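Local coordinates for protein rubber oxygenase (Streptomyces sp., PDB 5O1L) that cleaves poly(cis-1,4-isoprene) of natural and synthetic rubber oxidatively by adding oxygen to the polymer's double bonds, with a non-covalently bound b-type heme, at residues A[32-37]-A[49-54]; A[83-88]-A[187-192]; A[106-111]-A[261-266]; A[116-121]-A[254-259]. All blocks are in the same frame, centred on the assembly; numbering follows the deposited sequence.

Near the N terminus, interaction 1 closes a short loop between 32-37 and 49-54, ahead of the first helix, and lies in series with the other three. Residues 83-88 then meet the start of helix 187-204 in interaction 2, drawing the loop before helix 95-104 onto the helix that carries the inferred axial heme ligand, His198. Interaction 3 joins 106-111 to helix 251-267; its segments alternate with those of interaction 2, and the two touch where Ile188 meets Met107. Interaction 4, helix 113-125 against helix 251-267, is nested inside the loop closed by interaction 3, shares its helix and touches it where Trp110 and Ala111 meet His259 and where Met107 and Val263 meet Leu116.

Interaction 1. Residues A[32-37]-A[49-54]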
loop_
_atom_site.group_PDB
_atom_site.type_symbol
_atom_site.label_atom_id
_atom_site.label_comp_id
_atom_site.label_asym_id
_atom_site.label_seq_id
_atom_site.Cartn_x
_atom_site.Cartn_y
_atom_site.Cartn_z
ATOM N N PRO A 32 7.536 25.578 11.742
ATOM C CA PRO A 32 6.960 24.282 11.309
ATOM C C PRO A 32 6.023 23.686 12.427
ATOM O O PRO A 32 6.535 23.279 13.492
ATOM C CB PRO A 32 8.222 23.433 11.022
ATOM C CG PRO A 32 9.286 24.015 11.919
ATOM C CD PRO A 32 8.808 25.365 12.469
ATOM N N LEU A 33 4.715 23.486 12.166
ATOM C CA LEU A 33 3.948 22.787 13.193
ATOM C C LEU A 33 4.286 21.320 13.164
ATOM O O LEU A 33 4.781 20.775 12.142
ATOM C CB LEU A 33 2.455 22.919 13.006
ATOM C CG LEU A 33 1.886 24.320 12.979
ATOM C CD1 LEU A 33 0.372 24.121 13.002
ATOM C CD2 LEU A 33 2.297 25.113 14.232
ATOM N N TRP A 34 4.076 20.655 14.262
ATOM C CA TRP A 34 4.295 19.221 14.364
ATOM C C TRP A 34 3.580 18.513 13.184
ATOM O O TRP A 34 2.394 18.806 12.889
ATOM C CB TRP A 34 3.620 18.688 15.633
ATOM C CG TRP A 34 3.837 17.324 16.035
ATOM C CD1 TRP A 34 4.920 16.561 15.841
ATOM C CD2 TRP A 34 2.952 16.513 16.806
ATOM N NE1 TRP A 34 4.765 15.314 16.399
ATOM C CE2 TRP A 34 3.554 15.292 17.000
ATOM C CE3 TRP A 34 1.690 16.719 17.323
ATOM C CZ2 TRP A 34 2.960 14.290 17.715
ATOM C CZ3 TRP A 34 1.133 15.755 18.045
ATOM C CH2 TRP A 34 1.730 14.540 18.210
ATOM N N THR A 35 4.285 17.537 12.637
ATOM C CA THR A 35 3.679 16.788 11.501
ATOM C C THR A 35 2.402 16.029 11.883
ATOM O O THR A 35 1.572 15.781 11.014
ATOM C CB THR A 35 4.757 15.901 10.910
ATOM O OG1 THR A 35 4.339 15.496 9.594
ATOM C CG2 THR A 35 5.006 14.692 11.650
ATOM N N TRP A 36 2.249 15.670 13.174
ATOM C CA TRP A 36 1.090 14.970 13.671
ATOM C C TRP A 36 0.042 15.847 14.280
ATOM O O TRP A 36 -0.849 15.310 14.954
ATOM C CB TRP A 36 1.438 13.723 14.442
ATOM C CG TRP A 36 2.336 12.830 13.789
ATOM C CD1 TRP A 36 3.567 12.468 14.171
ATOM C CD2 TRP A 36 2.039 12.026 12.605
ATOM N NE1 TRP A 36 4.081 11.463 13.344
ATOM C CE2 TRP A 36 3.148 11.192 12.370
ATOM C CE3 TRP A 36 0.904 11.904 11.783
ATOM C CZ2 TRP A 36 3.215 10.308 11.287
ATOM C CZ3 TRP A 36 0.981 10.995 10.736
ATOM C CH2 TRP A 36 2.092 10.196 10.526
ATOM N N SER A 37 0.162 17.138 14.040
ATOM C CA SER A 37 -0.779 18.132 14.586
ATOM C C SER A 37 -2.141 17.702 13.984
ATOM O O SER A 37 -2.238 17.500 12.756
ATOM C CB SER A 37 -0.545 19.493 14.063
ATOM O OG SER A 37 -1.558 20.281 14.622
ATOM N N VAL A 49 -2.034 13.595 20.066
ATOM C CA VAL A 49 -1.507 12.344 20.659
ATOM C C VAL A 49 -0.516 11.764 19.722
ATOM O O VAL A 49 -0.818 11.631 18.533
ATOM C CB VAL A 49 -2.642 11.323 20.941
ATOM C CG1 VAL A 49 -2.015 10.039 21.422
ATOM C CG2 VAL A 49 -3.625 11.885 21.953
ATOM N N ASP A 50 0.680 11.421 20.140
ATOM C CA ASP A 50 1.688 10.850 19.256
ATOM C C ASP A 50 1.275 9.468 18.684
ATOM O O ASP A 50 1.110 8.492 19.430
ATOM C CB ASP A 50 2.956 10.676 20.084
ATOM C CG ASP A 50 4.153 10.209 19.289
ATOM O OD1 ASP A 50 4.084 9.938 18.089
ATOM O OD2 ASP A 50 5.206 10.048 19.985
ATOM N N PRO A 51 1.149 9.386 17.348
ATOM C CA PRO A 51 0.682 8.145 16.749
ATOM C C PRO A 51 1.677 7.004 16.774
ATOM O O PRO A 51 1.305 5.866 16.438
ATOM C CB PRO A 51 0.337 8.555 15.336
ATOM C CG PRO A 51 1.251 9.696 15.037
ATOM C CD PRO A 51 1.391 10.415 16.342
ATOM N N GLU A 52 2.905 7.262 17.226
ATOM C CA GLU A 52 3.844 6.165 17.527
ATOM C C GLU A 52 3.335 5.265 18.636
ATOM O O GLU A 52 3.799 4.128 18.750
ATOM C CB GLU A 52 5.250 6.723 17.858
ATOM C CG GLU A 52 5.879 7.331 16.639
ATOM C CD GLU A 52 6.540 6.350 15.718
ATOM O OE1 GLU A 52 6.762 5.169 16.164
ATOM O OE2 GLU A 52 6.922 6.752 14.593
ATOM N N TYR A 53 2.420 5.770 19.465
ATOM C CA TYR A 53 1.912 5.033 20.612
ATOM C C TYR A 53 0.436 4.832 20.605
ATOM O O TYR A 53 -0.234 4.747 21.618
ATOM C CB TYR A 53 2.408 5.693 21.919
ATOM C CG TYR A 53 3.919 5.759 22.013
ATOM C CD1 TYR A 53 4.643 4.662 22.467
ATOM C CD2 TYR A 53 4.615 6.886 21.658
ATOM C CE1 TYR A 53 6.013 4.721 22.655
ATOM C CE2 TYR A 53 5.989 6.977 21.829
ATOM C CZ TYR A 53 6.688 5.884 22.305
ATOM O OH TYR A 53 8.059 5.942 22.455
ATOM N N VAL A 54 -0.087 4.745 19.378
ATOM C CA VAL A 54 -1.490 4.463 19.128
ATOM C C VAL A 54 -1.539 3.315 18.139
ATOM O O VAL A 54 -0.835 3.312 17.133
ATOM C CB VAL A 54 -2.247 5.705 18.602
ATOM C CG1 VAL A 54 -3.701 5.410 18.350
ATOM C CG2 VAL A 54 -2.089 6.935 19.521
#
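Trp36 lays one face of its indole against the ring of Pro51, and this aromatic-proline pair carries the contact. From the root outward, Trp36 CB lies 3.8 Å from Pro51 CD; Trp36 CG is 3.6 Å from the same atom and also lies under Pro51 CG, which comes within 3.5 Å of Trp36 CD2. Trp36 CD1 touches both proline carbons, and NE1 (3.7 Å) and CE2 lie under Pro51 CG, as does CE3 at 3.9 Å. Pro51 CG stands almost straight above the five-membered ring, 3.4 Å from its centroid and 8° off the normal. A proline suits the place because its compact, puckered ring has little freedom to move and presents C-H groups to the electron-rich indole, a CH-pi interaction. Thr35 CG2 lies over the opposite face of the indole.

Trp34 works differently. With its CG anti to the backbone N (chi1 -172°), the ring is directed to the second segment edge first, and CH2 comes 3.8 Å from Asp50 N, near the ring plane. A type I turn from Trp34 to Ser37 brings both tryptophans to the same segment, 49-54, while an Asx turn, in which Asp50 OD1 accepts from Glu52 N at 3.0 Å, shapes the chain around Pro51. The arrangement is a tryptophan-proline CH-pi contact between two turns, joining the N-terminal loops beside helices 224-244 and 279-289.

Interaction 2. Residues A[83-88]-A[187-192]; sequences TRNDQA and MIVTAV
Asn85 reaches from a loop to the first turn of helix 187-204, where its side-chain oxygen accepts from the backbone N-H of Ile188. The fold has helices and no strands, and helix 187-204 also carries His198, inferred to be the axial ligand of the heme iron.

Met187 comes first. Its side chain starts out away from the loop and lies about 6 Å from the heme at its nearest; a long apolar residue suits this buried place among Ile175, Ala180 and Tyr181. Its backbone N is close to Asn85 OD1 but poorly angled for a hydrogen bond.

Ile188 follows and gives the one hydrogen bond across the contact, Ile188 N to Asn85 OD1 at 2.9 Å. The bond is bent, 132° at the hydrogen, and the donor is tilted 34° from the amide's carbonyl plane. The branched side chain of Ile188 lies against the same amide, its CB 3.3 Å from Asn85 OD1. Asparagine suits the position because its amide can accept and donate at once: ND2 donates to the carbonyls of Ala180 and Leu182, which fixes the rotation of the group. A single buried side chain ties the loop both to the helix start and to the chain leading into it.

Val189 closes the contact with its CG2 branch, anti to the carbonyl carbon, set against the backbone of the loop. The type I turn from Arg84 to Gln87 presents that surface, and Gln87 OE1 steadies it by accepting from both Thr83 N and Arg84 N. Val189 CG2 lies 3.5 Å from Arg84 O.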
loop_
_atom_site.group_PDB
_atom_site.type_symbol
_atom_site.label_atom_id
_atom_site.label_comp_id
_atom_site.label_asym_id
_atom_site.label_seq_id
_atom_site.Cartn_x
_atom_site.Cartn_y
_atom_site.Cartn_z
ATOM N N THR A 83 -17.791 -11.353 0.899
ATOM C CA THR A 83 -16.962 -10.984 -0.253
ATOM C C THR A 83 -17.359 -9.682 -0.912
ATOM O O THR A 83 -16.545 -9.185 -1.652
ATOM C CB THR A 83 -16.940 -12.062 -1.318
ATOM O OG1 THR A 83 -18.247 -12.170 -1.888
ATOM C CG2 THR A 83 -16.523 -13.383 -0.725
ATOM N N ARG A 84 -18.493 -9.108 -0.624
ATOM C CA ARG A 84 -18.920 -7.916 -1.344
ATOM C C ARG A 84 -19.402 -6.860 -0.369
ATOM O O ARG A 84 -19.900 -7.124 0.730
ATOM C CB ARG A 84 -20.143 -8.205 -2.258
ATOM C CG ARG A 84 -20.051 -9.002 -3.531
ATOM C CD ARG A 84 -21.488 -9.087 -4.121
ATOM N NE ARG A 84 -22.132 -7.777 -4.324
ATOM C CZ ARG A 84 -23.117 -7.569 -5.196
ATOM N NH1 ARG A 84 -23.667 -8.612 -5.818
ATOM N NH2 ARG A 84 -23.643 -6.357 -5.316
ATOM N N ASN A 85 -19.202 -5.590 -0.750
ATOM C CA ASN A 85 -19.469 -4.470 0.099
ATOM C C ASN A 85 -20.916 -4.375 0.623
ATOM O O ASN A 85 -21.106 -3.919 1.700
ATOM C CB ASN A 85 -19.153 -3.151 -0.672
ATOM C CG ASN A 85 -17.673 -2.908 -0.879
ATOM O OD1 ASN A 85 -16.800 -3.455 -0.235
ATOM N ND2 ASN A 85 -17.406 -1.981 -1.804
ATOM N N ASP A 86 -21.864 -4.805 -0.198
ATOM C CA ASP A 86 -23.277 -4.667 0.212
ATOM C C ASP A 86 -23.780 -5.929 0.912
ATOM O O ASP A 86 -24.954 -5.972 1.221
ATOM C CB ASP A 86 -24.138 -4.363 -1.007
ATOM C CG ASP A 86 -24.189 -5.504 -2.009
ATOM O OD1 ASP A 86 -23.472 -6.536 -1.853
ATOM O OD2 ASP A 86 -24.927 -5.368 -3.054
ATOM N N GLN A 87 -22.914 -6.911 1.183
ATOM C CA GLN A 87 -23.410 -8.175 1.736
ATOM C C GLN A 87 -23.572 -8.112 3.224
ATOM O O GLN A 87 -22.739 -7.600 3.963
ATOM C CB GLN A 87 -22.416 -9.225 1.397
ATOM C CG GLN A 87 -22.806 -10.655 1.655
ATOM C CD GLN A 87 -21.647 -11.568 1.325
ATOM O OE1 GLN A 87 -20.644 -11.210 0.564
ATOM N NE2 GLN A 87 -21.750 -12.794 1.917
ATOM N N ALA A 88 -24.606 -8.794 3.757
ATOM C CA ALA A 88 -24.745 -8.938 5.189
ATOM C C ALA A 88 -23.612 -9.820 5.750
ATOM O O ALA A 88 -23.100 -10.684 5.054
ATOM C CB ALA A 88 -26.085 -9.587 5.499
ATOM N N MET A 187 -13.745 -3.208 -1.562
ATOM C CA MET A 187 -12.740 -2.597 -0.729
ATOM C C MET A 187 -13.143 -2.427 0.688
ATOM O O MET A 187 -12.261 -2.410 1.585
ATOM C CB MET A 187 -12.203 -1.256 -1.335
ATOM C CG MET A 187 -11.000 -0.645 -0.655
ATOM S SD MET A 187 -9.567 -1.753 -0.766
ATOM C CE MET A 187 -8.922 -1.612 0.877
ATOM N N ILE A 188 -14.426 -2.287 1.007
ATOM C CA ILE A 188 -14.778 -2.251 2.427
ATOM C C ILE A 188 -14.486 -3.589 3.110
ATOM O O ILE A 188 -13.920 -3.628 4.181
ATOM C CB ILE A 188 -16.241 -1.914 2.582
ATOM C CG1 ILE A 188 -16.516 -0.503 2.015
ATOM C CG2 ILE A 188 -16.631 -2.033 4.075
ATOM C CD1 ILE A 188 -17.970 -0.119 1.941
ATOM N N VAL A 189 -14.847 -4.658 2.422
ATOM C CA VAL A 189 -14.523 -6.013 2.874
ATOM C C VAL A 189 -13.023 -6.167 3.093
ATOM O O VAL A 189 -12.608 -6.576 4.181
ATOM C CB VAL A 189 -15.069 -7.041 1.921
ATOM C CG1 VAL A 189 -14.687 -8.422 2.356
ATOM C CG2 VAL A 189 -16.576 -6.854 1.782
ATOM N N THR A 190 -12.218 -5.776 2.095
ATOM C CA THR A 190 -10.774 -5.915 2.187
ATOM C C THR A 190 -10.247 -5.069 3.311
ATOM O O THR A 190 -9.396 -5.487 4.058
ATOM C CB THR A 190 -10.151 -5.465 0.859
ATOM O OG1 THR A 190 -10.570 -6.445 -0.093
ATOM C CG2 THR A 190 -8.618 -5.393 0.951
ATOM N N ALA A 191 -10.739 -3.821 3.432
ATOM C CA ALA A 191 -10.264 -2.966 4.511
ATOM C C ALA A 191 -10.562 -3.501 5.892
ATOM O O ALA A 191 -9.704 -3.461 6.805
ATOM C CB ALA A 191 -10.841 -1.570 4.391
ATOM N N VAL A 192 -11.766 -3.985 6.117
ATOM C CA VAL A 192 -12.159 -4.500 7.395
ATOM C C VAL A 192 -11.339 -5.803 7.721
ATOM O O VAL A 192 -10.811 -5.940 8.825
ATOM C CB VAL A 192 -13.647 -4.758 7.488
ATOM C CG1 VAL A 192 -13.980 -5.542 8.750
ATOM C CG2 VAL A 192 -14.432 -3.481 7.423
#

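Interaction 3. Residues A[106-111]-A[261-266]; sequences RMPSWA and WQVSAH
Pro108 and Trp110 pin the loop between helices 95-104 and 113-125 onto His266 and its neighbours on helix 251-267. Pro108 CB stands over the centre of the imidazole, 3.8 Å from the ring centroid and 7° off its normal, a CH-pi contact to which a compact, rigid proline is well suited. Trp110 comes to the same ring edge first: its six-membered ring and the imidazole form an offset edge-to-face pair with planes at 90° and centroids 5.6 Å apart.

Trp110 holds its CG in the crowded position between the backbone N and the carbonyl carbon (chi1 44°), which brings the six-membered ring against the helix. Its rim runs from Gln262 to His266, with CH2 3.5 Å from Gln262 O near the ring plane, CZ3 3.6 Å from Val263 CG2 and CZ2 3.8 Å from His266 CD2. At the other end of the indole, NE1 is hydrogen-bonded to Asp272. The type I turn from Pro108 to Ala111 allows one short loop to supply both rings.

Val263 divides its branches: CG2 meets Trp110 and, at 4.0 Å, Ala111 CB, while CG1 meets Pro108 CD and, at 3.8 Å, Met107 CE, the end of a bent chain. His266 ND1 is buried by the contact and has no polar partner in the model. On the neighbouring helix 113-125, Leu116 packs against both Met107 and Val263, while on the far side Trp261 meets helix 224-244.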
loop_
_atom_site.group_PDB
_atom_site.type_symbol
_atom_site.label_atom_id
_atom_site.label_comp_id
_atom_site.label_asym_id
_atom_site.label_seq_id
_atom_site.Cartn_x
_atom_site.Cartn_y
_atom_site.Cartn_z
ATOM N N ARG A 106 -18.583 0.724 8.343
ATOM C CA ARG A 106 -19.239 1.990 8.029
ATOM C C ARG A 106 -18.251 2.955 7.361
ATOM O O ARG A 106 -17.167 3.168 7.873
ATOM C CB ARG A 106 -19.743 2.598 9.318
ATOM C CG ARG A 106 -20.898 1.799 9.911
ATOM C CD ARG A 106 -21.250 2.279 11.292
ATOM N NE ARG A 106 -21.648 3.672 11.251
ATOM C CZ ARG A 106 -20.974 4.690 11.781
ATOM N NH1 ARG A 106 -19.835 4.515 12.481
ATOM N NH2 ARG A 106 -21.476 5.912 11.612
ATOM N N MET A 107 -18.696 3.528 6.275
ATOM C CA MET A 107 -17.931 4.593 5.610
ATOM C C MET A 107 -17.922 5.831 6.452
ATOM O O MET A 107 -18.929 6.111 7.130
ATOM C CB MET A 107 -18.544 4.883 4.276
ATOM C CG MET A 107 -18.410 3.735 3.313
ATOM S SD MET A 107 -16.757 3.504 2.647
ATOM C CE MET A 107 -16.777 4.808 1.386
ATOM N N PRO A 108 -16.841 6.626 6.373
ATOM C CA PRO A 108 -16.866 7.866 7.145
ATOM C C PRO A 108 -17.925 8.836 6.578
ATOM O O PRO A 108 -18.211 8.846 5.378
ATOM C CB PRO A 108 -15.483 8.420 6.914
ATOM C CG PRO A 108 -15.013 7.852 5.658
ATOM C CD PRO A 108 -15.638 6.481 5.574
ATOM N N SER A 109 -18.365 9.752 7.445
ATOM C CA SER A 109 -19.347 10.739 7.046
ATOM C C SER A 109 -18.894 11.740 5.965
ATOM O O SER A 109 -19.687 12.280 5.185
ATOM C CB SER A 109 -19.738 11.599 8.304
ATOM O OG SER A 109 -18.572 12.232 8.827
ATOM N N TRP A 110 -17.549 11.872 5.839
ATOM C CA TRP A 110 -16.950 12.738 4.910
ATOM C C TRP A 110 -16.573 12.064 3.605
ATOM O O TRP A 110 -16.039 12.727 2.711
ATOM C CB TRP A 110 -15.701 13.367 5.536
ATOM C CG TRP A 110 -14.785 12.455 6.300
ATOM C CD1 TRP A 110 -14.755 12.181 7.601
ATOM C CD2 TRP A 110 -13.709 11.668 5.726
ATOM N NE1 TRP A 110 -13.758 11.298 7.931
ATOM C CE2 TRP A 110 -13.118 10.964 6.757
ATOM C CE3 TRP A 110 -13.205 11.515 4.453
ATOM C CZ2 TRP A 110 -12.001 10.153 6.559
ATOM C CZ3 TRP A 110 -12.077 10.678 4.293
ATOM C CH2 TRP A 110 -11.541 10.023 5.335
ATOM N N ALA A 111 -16.895 10.794 3.447
ATOM C CA ALA A 111 -16.676 10.152 2.133
ATOM C C ALA A 111 -17.573 10.728 1.093
ATOM O O ALA A 111 -18.803 10.959 1.340
ATOM C CB ALA A 111 -16.918 8.687 2.243
ATOM N N TRP A 261 -7.540 7.508 -1.180
ATOM C CA TRP A 261 -6.541 7.138 -0.190
ATOM C C TRP A 261 -6.878 7.602 1.193
ATOM O O TRP A 261 -6.593 6.923 2.178
ATOM C CB TRP A 261 -5.122 7.491 -0.662
ATOM C CG TRP A 261 -4.652 6.556 -1.688
ATOM C CD1 TRP A 261 -4.794 6.584 -3.034
ATOM C CD2 TRP A 261 -4.022 5.283 -1.370
ATOM N NE1 TRP A 261 -4.279 5.407 -3.576
ATOM C CE2 TRP A 261 -3.763 4.645 -2.585
ATOM C CE3 TRP A 261 -3.647 4.696 -0.205
ATOM C CZ2 TRP A 261 -3.139 3.386 -2.644
ATOM C CZ3 TRP A 261 -2.990 3.496 -0.241
ATOM C CH2 TRP A 261 -2.790 2.835 -1.467
ATOM N N GLN A 262 -7.551 8.730 1.355
ATOM C CA GLN A 262 -7.976 9.194 2.669
ATOM C C GLN A 262 -9.065 8.256 3.227
ATOM O O GLN A 262 -8.963 7.829 4.372
ATOM C CB GLN A 262 -8.511 10.632 2.588
ATOM C CG GLN A 262 -7.508 11.749 2.297
ATOM C CD GLN A 262 -8.181 13.031 1.931
ATOM O OE1 GLN A 262 -9.229 13.074 1.276
ATOM N NE2 GLN A 262 -7.538 14.111 2.392
ATOM N N VAL A 263 -10.090 7.969 2.420
ATOM C CA VAL A 263 -11.142 7.120 2.878
ATOM C C VAL A 263 -10.558 5.749 3.174
ATOM O O VAL A 263 -10.886 5.141 4.185
ATOM C CB VAL A 263 -12.235 7.039 1.837
ATOM C CG1 VAL A 263 -13.221 5.883 2.124
ATOM C CG2 VAL A 263 -12.967 8.377 1.683
ATOM N N SER A 264 -9.632 5.287 2.327
ATOM C CA SER A 264 -9.080 3.941 2.567
ATOM C C SER A 264 -8.289 3.889 3.848
ATOM O O SER A 264 -8.368 2.899 4.580
ATOM C CB SER A 264 -8.240 3.522 1.401
ATOM O OG SER A 264 -9.004 3.421 0.195
ATOM N N ALA A 265 -7.519 4.895 4.188
ATOM C CA ALA A 265 -6.802 4.970 5.468
ATOM C C ALA A 265 -7.787 4.886 6.605
ATOM O O ALA A 265 -7.569 4.131 7.564
ATOM C CB ALA A 265 -6.017 6.252 5.553
ATOM N N HIS A 266 -8.892 5.624 6.540
ATOM C CA HIS A 266 -9.917 5.530 7.634
ATOM C C HIS A 266 -10.434 4.123 7.709
ATOM O O HIS A 266 -10.543 3.582 8.838
ATOM C CB HIS A 266 -11.051 6.477 7.267
ATOM C CG HIS A 266 -12.158 6.478 8.258
ATOM N ND1 HIS A 266 -13.206 5.574 8.342
ATOM C CD2 HIS A 266 -12.375 7.388 9.209
ATOM C CE1 HIS A 266 -13.996 5.958 9.361
ATOM N NE2 HIS A 266 -13.481 7.039 9.922
#

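Interaction 4. Residues A[116-121]-A[254-259]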
loop_
_atom_site.group_PDB
_atom_site.type_symbol
_atom_site.label_atom_id
_atom_site.label_comp_id
_atom_site.label_asym_id
_atom_site.label_seq_id
_atom_site.Cartn_x
_atom_site.Cartn_y
_atom_site.Cartn_z
ATOM N N LEU A 116 -14.893 9.447 -5.000
ATOM C CA LEU A 116 -14.403 8.088 -5.011
ATOM C C LEU A 116 -14.508 7.462 -6.407
ATOM O O LEU A 116 -13.611 6.775 -6.834
ATOM C CB LEU A 116 -15.083 7.234 -3.952
ATOM C CG LEU A 116 -14.775 7.583 -2.508
ATOM C CD1 LEU A 116 -15.737 6.776 -1.610
ATOM C CD2 LEU A 116 -13.358 7.456 -2.146
ATOM N N ASP A 117 -15.626 7.681 -7.050
ATOM C CA ASP A 117 -15.832 7.163 -8.428
ATOM C C ASP A 117 -14.823 7.785 -9.364
ATOM O O ASP A 117 -14.236 7.087 -10.256
ATOM C CB ASP A 117 -17.229 7.496 -8.914
ATOM C CG ASP A 117 -18.346 6.720 -8.262
ATOM O OD1 ASP A 117 -18.140 5.744 -7.504
ATOM O OD2 ASP A 117 -19.537 7.096 -8.558
ATOM N N ARG A 118 -14.579 9.099 -9.243
ATOM C CA ARG A 118 -13.634 9.762 -10.105
ATOM C C ARG A 118 -12.227 9.251 -9.910
ATOM O O ARG A 118 -11.465 9.094 -10.848
ATOM C CB ARG A 118 -13.729 11.273 -9.920
ATOM C CG ARG A 118 -12.797 12.009 -10.806
ATOM C CD ARG A 118 -12.957 13.545 -10.698
ATOM N NE ARG A 118 -12.307 14.084 -11.836
ATOM C CZ ARG A 118 -12.700 15.129 -12.554
ATOM N NH1 ARG A 118 -13.755 15.839 -12.181
ATOM N NH2 ARG A 118 -11.971 15.492 -13.596
ATOM N N GLY A 119 -11.858 9.021 -8.650
ATOM C CA GLY A 119 -10.548 8.480 -8.377
ATOM C C GLY A 119 -10.320 7.098 -8.882
ATOM O O GLY A 119 -9.217 6.777 -9.336
ATOM N N ALA A 120 -11.386 6.292 -8.820
ATOM C CA ALA A 120 -11.314 4.929 -9.386
ATOM C C ALA A 120 -11.171 5.002 -10.909
ATOM O O ALA A 120 -10.351 4.281 -11.484
ATOM C CB ALA A 120 -12.586 4.175 -9.026
ATOM N N GLN A 121 -11.934 5.897 -11.531
ATOM C CA GLN A 121 -11.797 6.076 -12.986
ATOM C C GLN A 121 -10.417 6.565 -13.387
ATOM O O GLN A 121 -9.818 6.080 -14.354
ATOM C CB GLN A 121 -12.859 6.979 -13.544
ATOM C CG GLN A 121 -14.232 6.373 -13.530
ATOM C CD GLN A 121 -14.438 5.190 -14.515
ATOM O OE1 GLN A 121 -13.697 4.972 -15.496
ATOM N NE2 GLN A 121 -15.440 4.416 -14.230
ATOM N N ALA A 254 -6.362 14.599 -9.240
ATOM C CA ALA A 254 -5.455 14.536 -8.128
ATOM C C ALA A 254 -6.204 14.543 -6.823
ATOM O O ALA A 254 -5.857 13.811 -5.890
ATOM C CB ALA A 254 -4.439 15.641 -8.147
ATOM N N GLU A 255 -7.176 15.419 -6.706
ATOM C CA GLU A 255 -7.971 15.495 -5.469
ATOM C C GLU A 255 -8.794 14.240 -5.252
ATOM O O GLU A 255 -8.956 13.795 -4.115
ATOM C CB GLU A 255 -8.859 16.697 -5.477
ATOM C CG GLU A 255 -8.062 17.959 -5.353
ATOM C CD GLU A 255 -7.234 18.104 -4.153
ATOM O OE1 GLU A 255 -7.800 17.821 -3.041
ATOM O OE2 GLU A 255 -6.074 18.574 -4.288
ATOM N N ALA A 256 -9.314 13.655 -6.320
ATOM C CA ALA A 256 -10.113 12.442 -6.189
ATOM C C ALA A 256 -9.255 11.266 -5.798
ATOM O O ALA A 256 -9.662 10.447 -4.963
ATOM C CB ALA A 256 -10.804 12.167 -7.500
ATOM N N TYR A 257 -8.056 11.174 -6.367
ATOM C CA TYR A 257 -7.101 10.143 -5.965
ATOM C C TYR A 257 -6.733 10.274 -4.491
ATOM O O TYR A 257 -6.730 9.273 -3.730
ATOM C CB TYR A 257 -5.842 10.184 -6.867
ATOM C CG TYR A 257 -4.784 9.167 -6.570
ATOM C CD1 TYR A 257 -4.895 7.922 -7.059
ATOM C CD2 TYR A 257 -3.695 9.444 -5.800
ATOM C CE1 TYR A 257 -3.901 6.988 -6.810
ATOM C CE2 TYR A 257 -2.696 8.527 -5.549
ATOM C CZ TYR A 257 -2.837 7.287 -6.044
ATOM O OH TYR A 257 -1.849 6.318 -5.738
ATOM N N LEU A 258 -6.424 11.462 -4.006
ATOM C CA LEU A 258 -6.198 11.668 -2.596
ATOM C C LEU A 258 -7.380 11.200 -1.757
ATOM O O LEU A 258 -7.199 10.523 -0.751
ATOM C CB LEU A 258 -5.927 13.140 -2.308
ATOM C CG LEU A 258 -5.742 13.507 -0.826
ATOM C CD1 LEU A 258 -4.566 12.813 -0.189
ATOM C CD2 LEU A 258 -5.529 15.015 -0.775
ATOM N N HIS A 259 -8.566 11.541 -2.184
ATOM C CA HIS A 259 -9.792 11.162 -1.452
ATOM C C HIS A 259 -9.925 9.675 -1.324
ATOM O O HIS A 259 -10.261 9.164 -0.248
ATOM C CB HIS A 259 -11.004 11.816 -2.069
ATOM C CG HIS A 259 -12.231 11.728 -1.231
ATOM N ND1 HIS A 259 -12.302 12.363 -0.004
ATOM C CD2 HIS A 259 -13.393 11.075 -1.381
ATOM C CE1 HIS A 259 -13.499 12.077 0.545
ATOM N NE2 HIS A 259 -14.179 11.352 -0.275
#
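Leu116 meets His259 where helix 113-125 passes over helix 251-267. The two side chains cross at about a right angle, and the CD2 branch of Leu116 approaches His259 CD2 to 3.7 Å, with Leu116 CG 3.9 Å from the same carbon. A leucine fits here because its forked end can touch the carbon of the imidazole while also packing on Val260 and Val263 of the same helix. His259 CG lies opposite its backbone N (chi1 -168°), an orientation that carries the ring across to Leu116. Its NE2 is engaged with the backbone N of Asp112, so the histidine touches helix 113-125 through Leu116 and bonds to the residue just ahead of it.

Arg118 runs along the flank. Its aliphatic part is extended, with CB and CG each 3.9 Å from Ala256 CB, and NE goes on to a salt bridge with Asp253; the methylene groups thus cover the alanine while the charge is met one turn earlier on the partner helix.

The pair is a steep helix-helix crossing, at -104° with the segment axes 7.5 Å apart, and such closeness depends on small residues at the crossing point. Gly119 and Ala256 supply them. Lacking a side chain, Gly119 lets the backbones draw together, its CA 4.5 Å from Tyr257 CA, with no side chain between the two backbones. The methyl of Ala256 sits against the glycine backbone, Ala256 CB lying 3.5 Å from Gly119 N.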